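Local coordinates for AlgX/AlgJ SGNH hydrolase-like domain-containing protein (Eubacterium siraeum, PDB 4NZK), which is of unknown function but, as a DHHW-family protein with an SGNH hydrolase-like domain, is probably secreted or anchored at the cell surface, at residues A[94-99]-A[320-325]; A[268-273]-A[311-316]; A[181-186]-A[279-284]. All coordinates share one frame; numbering follows the deposited sequence. Where two conformers were deposited one is given.

Contact 1 (A[94-99]-A[320-325]); sequences EKVGSS and FIKDNG
K322 reaches from helix 317-323 to the last turn of helix 83-96, where its ammonium group donates to a backbone carbonyl, joining two helix ends of the SGNH hydrolase-like alpha/beta fold. NZ donates to K95 O over 3.1 Å, coming in from above the carbonyl plane, 41° out of it, instead of along a lone pair. The chain gets there by running extended through chi2 and chi3 and then bending at chi4 (50°), a final turn that brings NZ to K95 O. There it also lies against V96, 3.7 Å from NZ to V96 CA. A water extends the grip: it accepts from K322 NZ and donates to V96 O at 2.7 Å, so one ammonium serves two consecutive carbonyls of the helix end, one directly and one through solvent. P318 O, a turn earlier in its own helix, is a further acceptor for the same nitrogen. Beside this polar bridge the helices meet through branched side chains. V96 places CG1 opposite the carbonyl carbon (chi1 -59°), and this methyl meets I321 CG2 obliquely at 3.9 Å, while I321 also packs on C284 and F286 of the central sheet. The second helix closes with a Schellman motif at G325, and N324 ND2 turns back to F320 O, 2.9 Å away, in the carbonyl plane and on a lone pair.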
# COMPACT_ATOMS: atom_id res chain seq x y z
N GLU A 94 22.30 -3.58 0.51
CA GLU A 94 23.69 -4.05 0.44
C GLU A 94 23.76 -5.37 -0.37
O GLU A 94 24.74 -5.60 -1.09
CB GLU A 94 24.26 -4.29 1.85
CG GLU A 94 24.50 -3.07 2.72
CD GLU A 94 24.81 -3.44 4.19
OE1 GLU A 94 25.06 -4.63 4.53
OE2 GLU A 94 24.75 -2.52 5.03
N LYS A 95 22.79 -6.24 -0.16
CA LYS A 95 22.73 -7.56 -0.84
C LYS A 95 22.49 -7.46 -2.34
O LYS A 95 23.01 -8.27 -3.10
CB LYS A 95 21.64 -8.46 -0.25
CG LYS A 95 21.84 -8.80 1.22
CD LYS A 95 23.28 -9.14 1.50
CE LYS A 95 23.44 -9.65 2.93
NZ LYS A 95 24.64 -10.49 3.13
N VAL A 96 21.67 -6.50 -2.77
CA VAL A 96 21.41 -6.37 -4.20
C VAL A 96 22.42 -5.49 -4.94
O VAL A 96 22.59 -5.61 -6.14
CB VAL A 96 19.96 -5.99 -4.52
CG1 VAL A 96 19.00 -7.03 -3.97
CG2 VAL A 96 19.57 -4.59 -4.03
N GLY A 97 23.08 -4.59 -4.22
CA GLY A 97 24.16 -3.82 -4.78
C GLY A 97 23.74 -2.56 -5.51
O GLY A 97 22.55 -2.18 -5.57
N SER A 98 24.73 -1.89 -6.08
CA SER A 98 24.53 -0.58 -6.69
C SER A 98 23.68 -0.58 -7.94
O SER A 98 23.07 0.45 -8.26
CB SER A 98 25.88 0.05 -7.02
OG SER A 98 26.59 -0.78 -7.91
N SER A 99 23.62 -1.70 -8.65
CA SER A 99 22.91 -1.73 -9.93
C SER A 99 21.39 -1.88 -9.85
O SER A 99 20.71 -1.77 -10.88
CB SER A 99 23.47 -2.83 -10.84
OG SER A 99 23.02 -4.09 -10.41
N PHE A 320 15.91 -13.73 -5.58
CA PHE A 320 14.72 -13.50 -6.41
C PHE A 320 14.91 -12.29 -7.34
O PHE A 320 14.53 -12.33 -8.51
CB PHE A 320 13.51 -13.34 -5.47
CG PHE A 320 12.22 -13.13 -6.16
CD1 PHE A 320 11.57 -14.21 -6.74
CD2 PHE A 320 11.62 -11.91 -6.18
CE1 PHE A 320 10.35 -14.05 -7.34
CE2 PHE A 320 10.40 -11.74 -6.80
CZ PHE A 320 9.75 -12.82 -7.36
N ILE A 321 15.49 -11.21 -6.81
CA ILE A 321 15.80 -10.01 -7.62
C ILE A 321 16.75 -10.36 -8.76
O ILE A 321 16.54 -9.97 -9.92
CB ILE A 321 16.38 -8.88 -6.71
CG1 ILE A 321 15.27 -7.96 -6.21
CG2 ILE A 321 17.38 -7.96 -7.42
CD1 ILE A 321 14.06 -8.60 -5.66
N LYS A 322 17.82 -11.07 -8.41
CA LYS A 322 18.86 -11.41 -9.38
C LYS A 322 18.32 -12.33 -10.47
O LYS A 322 18.51 -12.09 -11.68
CB LYS A 322 20.06 -12.03 -8.68
CG LYS A 322 20.76 -11.07 -7.75
CD LYS A 322 21.82 -11.74 -6.87
CE LYS A 322 22.47 -10.71 -5.94
NZ LYS A 322 21.43 -9.93 -5.26
N ASP A 323 17.60 -13.36 -10.04
CA ASP A 323 17.09 -14.36 -10.97
C ASP A 323 16.09 -13.79 -11.98
O ASP A 323 16.01 -14.29 -13.11
CB ASP A 323 16.43 -15.51 -10.21
CG ASP A 323 17.45 -16.38 -9.42
OD1 ASP A 323 18.69 -16.30 -9.64
OD2 ASP A 323 16.99 -17.16 -8.54
N ASN A 324 15.31 -12.80 -11.56
CA ASN A 324 14.29 -12.21 -12.42
C ASN A 324 14.66 -10.90 -13.12
O ASN A 324 13.80 -10.26 -13.75
CB ASN A 324 13.01 -12.11 -11.62
CG ASN A 324 12.50 -13.49 -11.25
OD1 ASN A 324 12.02 -14.21 -12.12
ND2 ASN A 324 12.68 -13.90 -10.01
N GLY A 325 15.92 -10.50 -13.01
CA GLY A 325 16.40 -9.32 -13.72
C GLY A 325 15.78 -8.01 -13.26
O GLY A 325 15.63 -7.05 -14.02
O HOH W 1 21.75 -7.86 -7.46

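Contact 2 (A[268-273]-A[311-316]); sequences QKIVKI and RYFDLY. With EDO (1,2-ethanediol), chain C.
Q268 lies flat on the ring of Y312, its CG 3.5 Å from the ring centroid and only 5° off the normal, a CH-pi contact. Beyond CG the glutamine continues extended across the same face, so that its amide and the phenol ring are stacked with planes 11° apart; NE2 comes to 3.8 Å from Y312 CE1. Farther along, I270 sends CD1 obliquely to the ring of F313, 4.0 Å from F313 CE1. The F313 ring swings toward the strand because its chi1 of -172° sets CG opposite the backbone N, whereas the Y312 ring turns a face to Q268. Between these two side-chain contacts a water donates to K269 O at 2.8 Å and to Y312 O at 2.7 Å, joining the backbones where no direct hydrogen bond does.

The next shell fixes the tyrosine from behind: R311 CB sits over the centre of the opposite face, making a sandwich of glutamine, ring and arginine stem. R311 is itself held by salt bridges to D309 and D267, the latter immediately before Q268. Outside the pair, strand 270-275 is bonded to strands 304-309 and 229-234, and I270 and F313 both touch C308. The contact thus ties the start of an antiparallel strand to the loop leading from strand 304-309 into helix 317-323. Its chemistry implies that dispersion and shape hold the side chains together, with the solvent bridge supplying the polar link.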
# COMPACT_ATOMS: atom_id res chain seq x y z
N GLN A 268 -1.65 -13.64 0.10
CA GLN A 268 -0.77 -14.81 0.24
C GLN A 268 -0.44 -15.47 -1.10
O GLN A 268 -0.87 -16.57 -1.41
CB GLN A 268 -1.35 -15.84 1.23
CG GLN A 268 -1.76 -15.23 2.54
CD GLN A 268 -2.08 -16.28 3.60
OE1 GLN A 268 -1.61 -17.42 3.54
NE2 GLN A 268 -2.89 -15.88 4.58
N LYS A 269 0.34 -14.74 -1.89
CA LYS A 269 0.70 -15.14 -3.23
C LYS A 269 1.79 -14.19 -3.72
O LYS A 269 2.12 -13.22 -3.04
CB LYS A 269 -0.53 -15.00 -4.13
CG LYS A 269 -1.05 -13.59 -4.22
CD LYS A 269 -2.45 -13.51 -4.77
CE LYS A 269 -3.49 -13.92 -3.75
NZ LYS A 269 -4.86 -13.91 -4.30
N ILE A 270 2.34 -14.52 -4.87
CA ILE A 270 3.21 -13.63 -5.62
C ILE A 270 2.57 -13.49 -6.99
O ILE A 270 2.11 -14.47 -7.58
CB ILE A 270 4.62 -14.18 -5.80
CG1 ILE A 270 5.30 -14.29 -4.44
CG2 ILE A 270 5.44 -13.32 -6.77
CD1 ILE A 270 6.63 -15.01 -4.46
N VAL A 271 2.52 -12.25 -7.47
CA VAL A 271 1.92 -11.99 -8.78
C VAL A 271 2.96 -11.38 -9.71
O VAL A 271 3.65 -10.45 -9.32
CB VAL A 271 0.70 -11.03 -8.66
CG1 VAL A 271 0.08 -10.80 -10.02
CG2 VAL A 271 -0.31 -11.56 -7.66
N LYS A 272 3.09 -11.95 -10.90
CA LYS A 272 3.97 -11.41 -11.92
C LYS A 272 3.09 -10.76 -12.98
O LYS A 272 2.13 -11.36 -13.46
CB LYS A 272 4.83 -12.50 -12.56
CG LYS A 272 5.69 -11.98 -13.71
CD LYS A 272 6.55 -13.09 -14.28
CE LYS A 272 7.38 -12.57 -15.46
NZ LYS A 272 8.37 -13.58 -15.94
N ILE A 273 3.45 -9.54 -13.35
CA ILE A 273 2.69 -8.77 -14.36
C ILE A 273 3.65 -8.41 -15.48
O ILE A 273 4.73 -7.88 -15.22
CB ILE A 273 2.07 -7.49 -13.76
CG1 ILE A 273 1.18 -7.81 -12.58
CG2 ILE A 273 1.27 -6.71 -14.79
CD1 ILE A 273 0.90 -6.65 -11.70
N ARG A 311 4.85 -10.34 4.53
CA ARG A 311 4.36 -11.35 5.46
C ARG A 311 4.34 -12.79 4.90
O ARG A 311 4.34 -13.74 5.66
CB ARG A 311 2.95 -10.97 5.91
CG ARG A 311 2.89 -9.64 6.63
CD ARG A 311 1.47 -9.09 6.68
NE ARG A 311 1.00 -8.63 5.37
CZ ARG A 311 -0.28 -8.31 5.13
NH1 ARG A 311 -1.18 -8.41 6.11
NH2 ARG A 311 -0.65 -7.91 3.91
N TYR A 312 4.34 -12.92 3.57
CA TYR A 312 4.08 -14.18 2.86
C TYR A 312 5.07 -14.35 1.70
O TYR A 312 4.75 -14.14 0.52
CB TYR A 312 2.66 -14.21 2.31
CG TYR A 312 1.61 -13.78 3.29
CD1 TYR A 312 1.33 -14.54 4.38
CD2 TYR A 312 0.94 -12.59 3.13
CE1 TYR A 312 0.37 -14.14 5.27
CE2 TYR A 312 -0.02 -12.16 4.03
CZ TYR A 312 -0.31 -12.94 5.11
OH TYR A 312 -1.25 -12.55 6.04
N PHE A 313 6.27 -14.72 2.03
CA PHE A 313 7.32 -14.79 1.04
C PHE A 313 8.26 -15.86 1.50
O PHE A 313 8.91 -15.72 2.53
CB PHE A 313 8.03 -13.45 0.95
CG PHE A 313 9.03 -13.37 -0.19
CD1 PHE A 313 8.58 -13.09 -1.48
CD2 PHE A 313 10.38 -13.53 0.01
CE1 PHE A 313 9.46 -13.00 -2.54
CE2 PHE A 313 11.27 -13.45 -1.05
CZ PHE A 313 10.81 -13.16 -2.33
N ASP A 314 8.34 -16.92 0.71
CA ASP A 314 9.09 -18.10 1.11
C ASP A 314 10.34 -18.37 0.28
O ASP A 314 10.65 -19.50 -0.05
CB ASP A 314 8.14 -19.30 1.08
CG ASP A 314 7.13 -19.23 2.20
OD1 ASP A 314 7.55 -19.19 3.38
OD2 ASP A 314 5.91 -19.20 1.90
N LEU A 315 11.01 -17.30 -0.08
CA LEU A 315 12.24 -17.34 -0.82
C LEU A 315 13.25 -16.39 -0.18
O LEU A 315 12.97 -15.73 0.80
CB LEU A 315 11.97 -16.91 -2.25
CG LEU A 315 11.08 -17.76 -3.13
CD1 LEU A 315 10.96 -17.08 -4.47
CD2 LEU A 315 11.65 -19.15 -3.27
N TYR A 316 14.44 -16.32 -0.78
CA TYR A 316 15.48 -15.37 -0.38
C TYR A 316 15.44 -14.20 -1.38
O TYR A 316 15.79 -14.33 -2.53
CB TYR A 316 16.83 -16.04 -0.34
CG TYR A 316 17.99 -15.12 0.00
CD1 TYR A 316 18.01 -14.40 1.20
CD2 TYR A 316 19.07 -14.98 -0.85
CE1 TYR A 316 19.08 -13.57 1.54
CE2 TYR A 316 20.14 -14.15 -0.54
CZ TYR A 316 20.15 -13.44 0.66
OH TYR A 316 21.20 -12.63 0.96
C1 EDO C . -7.26 -14.32 -7.40
O1 EDO C . -7.74 -14.43 -6.05
C2 EDO C . -6.19 -15.36 -7.69
O2 EDO C . -5.35 -15.63 -6.56
O HOH W 2 4.44 -12.48 -1.59

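Contact 3 (A[181-186]-A[279-284]); sequences AQVPVK and NGRKLC
The C-terminal end of helix 167-180 docks here on the start of strand 282-287, through an arginine that binds the carbonyl of A181, just before the Schellman residue Q182. R281 NH1 and NH2 grip one atom, A181 O, end-on at 3.0 and 2.9 Å respectively. The oxygen lies within 3° of the guanidinium plane; NH2 uses a lone pair in the carbonyl plane, whereas NH1 approaches nearly along the C=O axis. Bends at chi2 (-72°) and chi3 (-67°) fold the arginine back, turning the NH1/NH2 edge of its guanidinium to A181 O. A181 CB sits 3.7 Å from R281 NH2, and V183 CG1 comes obliquely to within 3.6 Å of R281 NH1, so methyl groups flank the polar grip.

The helix ends in a Schellman motif with Q182 at positive phi, and the chain then leads on toward strand 192-199. Strand 282-287 belongs to the mainly parallel sheet of the alpha/beta fold, and the turn before it is shaped by an Asx turn: N279 OD1 accepts from R281 N at 3.0 Å, the donor standing well above the amide carbonyl plane. N279 ND2, lying 3.9 Å from V183 CG1, bonds to S301 O, while R281 NE forms a salt bridge with D328 on the neighbouring strand. A methionine in place of R281 would probably leave A181 O without its two donors and D328 without its cationic mate. V183 O accepts from S301 OG.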
# COMPACT_ATOMS: atom_id res chain seq x y z
N ALA A 181 11.21 7.64 -10.03
CA ALA A 181 11.75 6.54 -10.84
C ALA A 181 11.91 6.90 -12.33
O ALA A 181 12.40 6.10 -13.11
CB ALA A 181 10.88 5.31 -10.68
N GLN A 182 11.51 8.11 -12.70
CA GLN A 182 11.60 8.61 -14.08
C GLN A 182 10.72 7.88 -15.12
O GLN A 182 11.02 7.88 -16.33
CB GLN A 182 13.07 8.70 -14.55
CG GLN A 182 13.95 9.50 -13.65
CD GLN A 182 13.50 10.92 -13.46
OE1 GLN A 182 13.11 11.61 -14.38
NE2 GLN A 182 13.55 11.37 -12.23
N VAL A 183 9.61 7.34 -14.66
CA VAL A 183 8.59 6.72 -15.52
C VAL A 183 7.21 7.20 -15.05
O VAL A 183 6.39 6.44 -14.52
CB VAL A 183 8.68 5.18 -15.52
CG1 VAL A 183 9.82 4.72 -16.40
CG2 VAL A 183 8.82 4.61 -14.12
N PRO A 184 6.94 8.48 -15.26
CA PRO A 184 5.72 9.07 -14.67
C PRO A 184 4.41 8.43 -15.11
O PRO A 184 4.31 7.94 -16.24
CB PRO A 184 5.77 10.53 -15.12
CG PRO A 184 6.87 10.64 -16.06
CD PRO A 184 7.79 9.49 -15.90
N VAL A 185 3.44 8.44 -14.19
CA VAL A 185 2.11 7.92 -14.45
C VAL A 185 1.38 8.77 -15.50
O VAL A 185 1.72 9.94 -15.77
CB VAL A 185 1.25 7.84 -13.18
CG1 VAL A 185 1.93 6.97 -12.12
CG2 VAL A 185 0.95 9.23 -12.61
N LYS A 186 0.41 8.12 -16.12
CA LYS A 186 -0.55 8.82 -16.95
C LYS A 186 -1.62 9.46 -16.08
O LYS A 186 -1.78 9.13 -14.89
CB LYS A 186 -1.19 7.86 -17.94
CG LYS A 186 -0.22 7.23 -18.92
CD LYS A 186 -0.98 6.42 -19.97
CE LYS A 186 -0.09 5.69 -20.94
NZ LYS A 186 0.76 6.64 -21.72
N ASN A 279 9.94 -1.17 -21.78
CA ASN A 279 10.97 -0.22 -21.48
C ASN A 279 12.17 -0.76 -20.67
O ASN A 279 13.05 0.02 -20.27
CB ASN A 279 10.36 0.99 -20.80
CG ASN A 279 9.85 0.70 -19.41
OD1 ASN A 279 9.95 -0.40 -18.90
ND2 ASN A 279 9.24 1.72 -18.80
N GLY A 280 12.21 -2.07 -20.47
CA GLY A 280 13.26 -2.73 -19.74
C GLY A 280 13.26 -2.52 -18.24
O GLY A 280 14.12 -3.07 -17.56
N ARG A 281 12.29 -1.76 -17.72
CA ARG A 281 12.22 -1.52 -16.27
C ARG A 281 11.38 -2.61 -15.64
O ARG A 281 10.23 -2.83 -16.02
CB ARG A 281 11.63 -0.14 -15.98
CG ARG A 281 12.40 1.02 -16.56
CD ARG A 281 13.73 1.29 -15.86
NE ARG A 281 13.55 1.76 -14.49
CZ ARG A 281 13.27 3.01 -14.15
NH1 ARG A 281 13.13 3.98 -15.07
NH2 ARG A 281 13.11 3.32 -12.87
N LYS A 282 11.97 -3.30 -14.66
CA LYS A 282 11.35 -4.45 -14.01
C LYS A 282 11.32 -4.19 -12.52
O LYS A 282 12.36 -4.12 -11.89
CB LYS A 282 12.09 -5.75 -14.37
CG LYS A 282 12.09 -6.03 -15.88
CD LYS A 282 12.84 -7.30 -16.24
CE LYS A 282 12.82 -7.52 -17.74
NZ LYS A 282 13.45 -8.82 -18.08
N LEU A 283 10.11 -4.05 -11.99
CA LEU A 283 9.89 -3.61 -10.62
C LEU A 283 9.50 -4.79 -9.76
O LEU A 283 8.67 -5.62 -10.15
CB LEU A 283 8.74 -2.59 -10.61
CG LEU A 283 8.26 -2.07 -9.26
CD1 LEU A 283 9.36 -1.28 -8.60
CD2 LEU A 283 7.00 -1.25 -9.47
N CYS A 284 10.07 -4.85 -8.58
CA CYS A 284 9.56 -5.76 -7.55
C CYS A 284 9.07 -4.89 -6.40
O CYS A 284 9.77 -3.98 -5.95
CB CYS A 284 10.68 -6.67 -7.06
SG CYS A 284 10.12 -7.96 -5.96

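How the contacts relate
All three contacts gather round the central sheet: contact 1 joins two helix ends, contact 2 the start of strand 270-275 to the loop 311-316, and contact 3 a post-helix loop to the start of strand 282-287. Contacts 1 and 2 have centres about 16 Å apart and meet along helix 317-323 and the loop before it: F320 CD1 lies 3.7 Å from L315 CD1. Contact 1 also touches contact 3, about 17 Å away between centres, at strand 282-287: F320 CE2 is 3.9 Å from C284 SG, and G325 O is 3.6 Å from K282 CD. Contacts 2 and 3 do not touch, but their strands are successive in the chain and share the sheet. The 1,2-ethanediol at K269, probably from the crystallisation liquor, marks no established site.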